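Local coordinates for putative fructose-bisphosphate aldolase (Coccidioides immitis, PDB 3PM6), which belongs to the class II fructose-bisphosphate aldolase family and folds as a TIM barrel that carries a zinc ion, at residues Asn256-Val261 / Asn280-Ala285. Sequence-based numbering, arbitrary orientation.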
loop_
_atom_site.group_PDB
_atom_site.type_symbol
_atom_site.label_atom_id
_atom_site.label_comp_id
_atom_site.label_asym_id
_atom_site.label_seq_id
_atom_site.Cartn_x
_atom_site.Cartn_y
_atom_site.Cartn_z
ATOM N N ASN A 256 -15.964 2.665 6.093
ATOM C CA ASN A 256 -17.238 2.815 5.412
ATOM C C ASN A 256 -17.177 3.971 4.415
ATOM O O ASN A 256 -17.864 3.935 3.427
ATOM C CB ASN A 256 -18.394 3.014 6.387
ATOM C CG ASN A 256 -18.908 1.685 6.978
ATOM O OD1 ASN A 256 -18.540 0.579 6.530
ATOM N ND2 ASN A 256 -19.756 1.794 8.005
ATOM N N GLU A 257 -16.348 4.984 4.691
ATOM C CA GLU A 257 -16.174 6.127 3.773
ATOM C C GLU A 257 -15.564 5.689 2.449
ATOM O O GLU A 257 -15.917 6.222 1.389
ATOM C CB GLU A 257 -15.305 7.219 4.395
ATOM C CG GLU A 257 -15.910 7.882 5.630
ATOM C CD GLU A 257 -17.285 8.498 5.356
ATOM O OE1 GLU A 257 -17.358 9.569 4.765
ATOM O OE2 GLU A 257 -18.304 7.921 5.749
ATOM N N TYR A 258 -14.664 4.711 2.496
ATOM C CA TYR A 258 -14.080 4.164 1.274
ATOM C C TYR A 258 -15.161 3.481 0.461
ATOM O O TYR A 258 -15.243 3.676 -0.751
ATOM C CB TYR A 258 -12.979 3.176 1.622
ATOM C CG TYR A 258 -12.403 2.341 0.503
ATOM C CD1 TYR A 258 -13.049 1.180 0.051
ATOM C CD2 TYR A 258 -11.167 2.668 -0.058
ATOM C CE1 TYR A 258 -12.484 0.383 -0.972
ATOM C CE2 TYR A 258 -10.583 1.881 -1.062
ATOM C CZ TYR A 258 -11.245 0.744 -1.517
ATOM O OH TYR A 258 -10.649 0.004 -2.517
ATOM N N VAL A 259 -15.974 2.679 1.145
ATOM C CA VAL A 259 -17.053 1.939 0.527
ATOM C C VAL A 259 -18.080 2.890 -0.109
ATOM O O VAL A 259 -18.471 2.698 -1.266
ATOM C CB VAL A 259 -17.710 0.968 1.528
ATOM C CG1 VAL A 259 -18.988 0.383 0.946
ATOM C CG2 VAL A 259 -16.743 -0.164 1.864
ATOM N N LYS A 260 -18.479 3.924 0.626
ATOM C CA LYS A 260 -19.475 4.877 0.101
ATOM C C LYS A 260 -18.971 5.594 -1.143
ATOM O O LYS A 260 -19.708 5.709 -2.101
ATOM C CB LYS A 260 -19.949 5.897 1.153
ATOM N N VAL A 261 -17.715 6.043 -1.138
ATOM C CA VAL A 261 -17.176 6.743 -2.290
ATOM C C VAL A 261 -17.073 5.797 -3.504
ATOM O O VAL A 261 -17.467 6.160 -4.613
ATOM C CB VAL A 261 -15.820 7.439 -1.997
ATOM C CG1 VAL A 261 -15.230 8.015 -3.275
ATOM C CG2 VAL A 261 -16.002 8.543 -0.997
ATOM N N ASN A 280 -9.484 11.310 1.062
ATOM C CA ASN A 280 -10.047 12.497 1.683
ATOM C C ASN A 280 -11.180 12.176 2.630
ATOM O O ASN A 280 -11.194 12.669 3.734
ATOM C CB ASN A 280 -10.543 13.505 0.636
ATOM C CG ASN A 280 -9.427 14.019 -0.247
ATOM O OD1 ASN A 280 -8.256 13.920 0.116
ATOM N ND2 ASN A 280 -9.779 14.531 -1.433
ATOM N N ALA A 281 -12.134 11.372 2.173
ATOM C CA ALA A 281 -13.266 10.969 2.983
ATOM C C ALA A 281 -12.842 10.180 4.249
ATOM O O ALA A 281 -13.363 10.428 5.366
ATOM C CB ALA A 281 -14.236 10.178 2.143
ATOM N N MET A 282 -11.881 9.275 4.085
ATOM C CA MET A 282 -11.352 8.518 5.222
ATOM C C MET A 282 -10.578 9.450 6.135
ATOM O O MET A 282 -10.673 9.315 7.353
ATOM C CB MET A 282 -10.464 7.358 4.770
ATOM C CG MET A 282 -11.226 6.181 4.143
ATOM S SD MET A 282 -10.182 4.705 3.977
ATOM C CE MET A 282 -9.552 5.020 2.362
ATOM N N GLN A 283 -9.845 10.411 5.560
ATOM C CA GLN A 283 -9.084 11.397 6.355
ATOM C C GLN A 283 -10.007 12.205 7.249
ATOM O O GLN A 283 -9.691 12.441 8.433
ATOM C CB GLN A 283 -8.263 12.346 5.473
ATOM C CG GLN A 283 -7.282 13.245 6.273
ATOM C CD GLN A 283 -6.569 14.281 5.414
ATOM O OE1 GLN A 283 -6.351 14.054 4.219
ATOM N NE2 GLN A 283 -6.209 15.439 6.018
ATOM N N ALA A 284 -11.161 12.602 6.701
ATOM C CA ALA A 284 -12.117 13.416 7.455
ATOM C C ALA A 284 -12.686 12.602 8.638
ATOM O O ALA A 284 -12.783 13.111 9.765
ATOM C CB ALA A 284 -13.249 13.959 6.525
ATOM N N ALA A 285 -13.010 11.333 8.392
ATOM C CA ALA A 285 -13.489 10.429 9.456
ATOM C C ALA A 285 -12.435 10.236 10.570
ATOM O O ALA A 285 -12.761 10.250 11.759
ATOM C CB ALA A 285 -13.955 9.080 8.880
HETATM O O HOH W 1 -15.841 11.413 5.396
#
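With chi1 at -64°, E257 sets CG anti to its own carbonyl carbon, which lays CG 3.6 Å from A281 O and beside the A285 methyl; a bend at chi2 then turns the carboxylate back toward A281. M282, turned the same way about chi1 and bent at chi3, runs alongside Y258 in the same direction, and its CE abuts the rim of the ring, nearly level with it, 3.7 Å from Y258 CD2. A281 CB is set against E257 CB at 3.9 Å, and one turn further along its helix V261 CG2 reaches the same methyl. The alanines A281 and A285 are consistent with the 8.4 Å approach of the two segment axes, which run near-antiparallel at 149°. Helices 252-265 and 271-292 form a hairpin after the last barrel strand, 245-250. Helix 37-49 also packs on M282, while M262 of the second subunit packs on Y258. One water donates to both E257 OE1 (2.5 Å) and A281 O (2.7 Å). Direct contact is thus van der Waals in kind, with apolar patches at Y258-M282 and V261-A281, so burial and fit mainly hold the segments together; the water gives A281 O, already bonded to A285 N, a second donor.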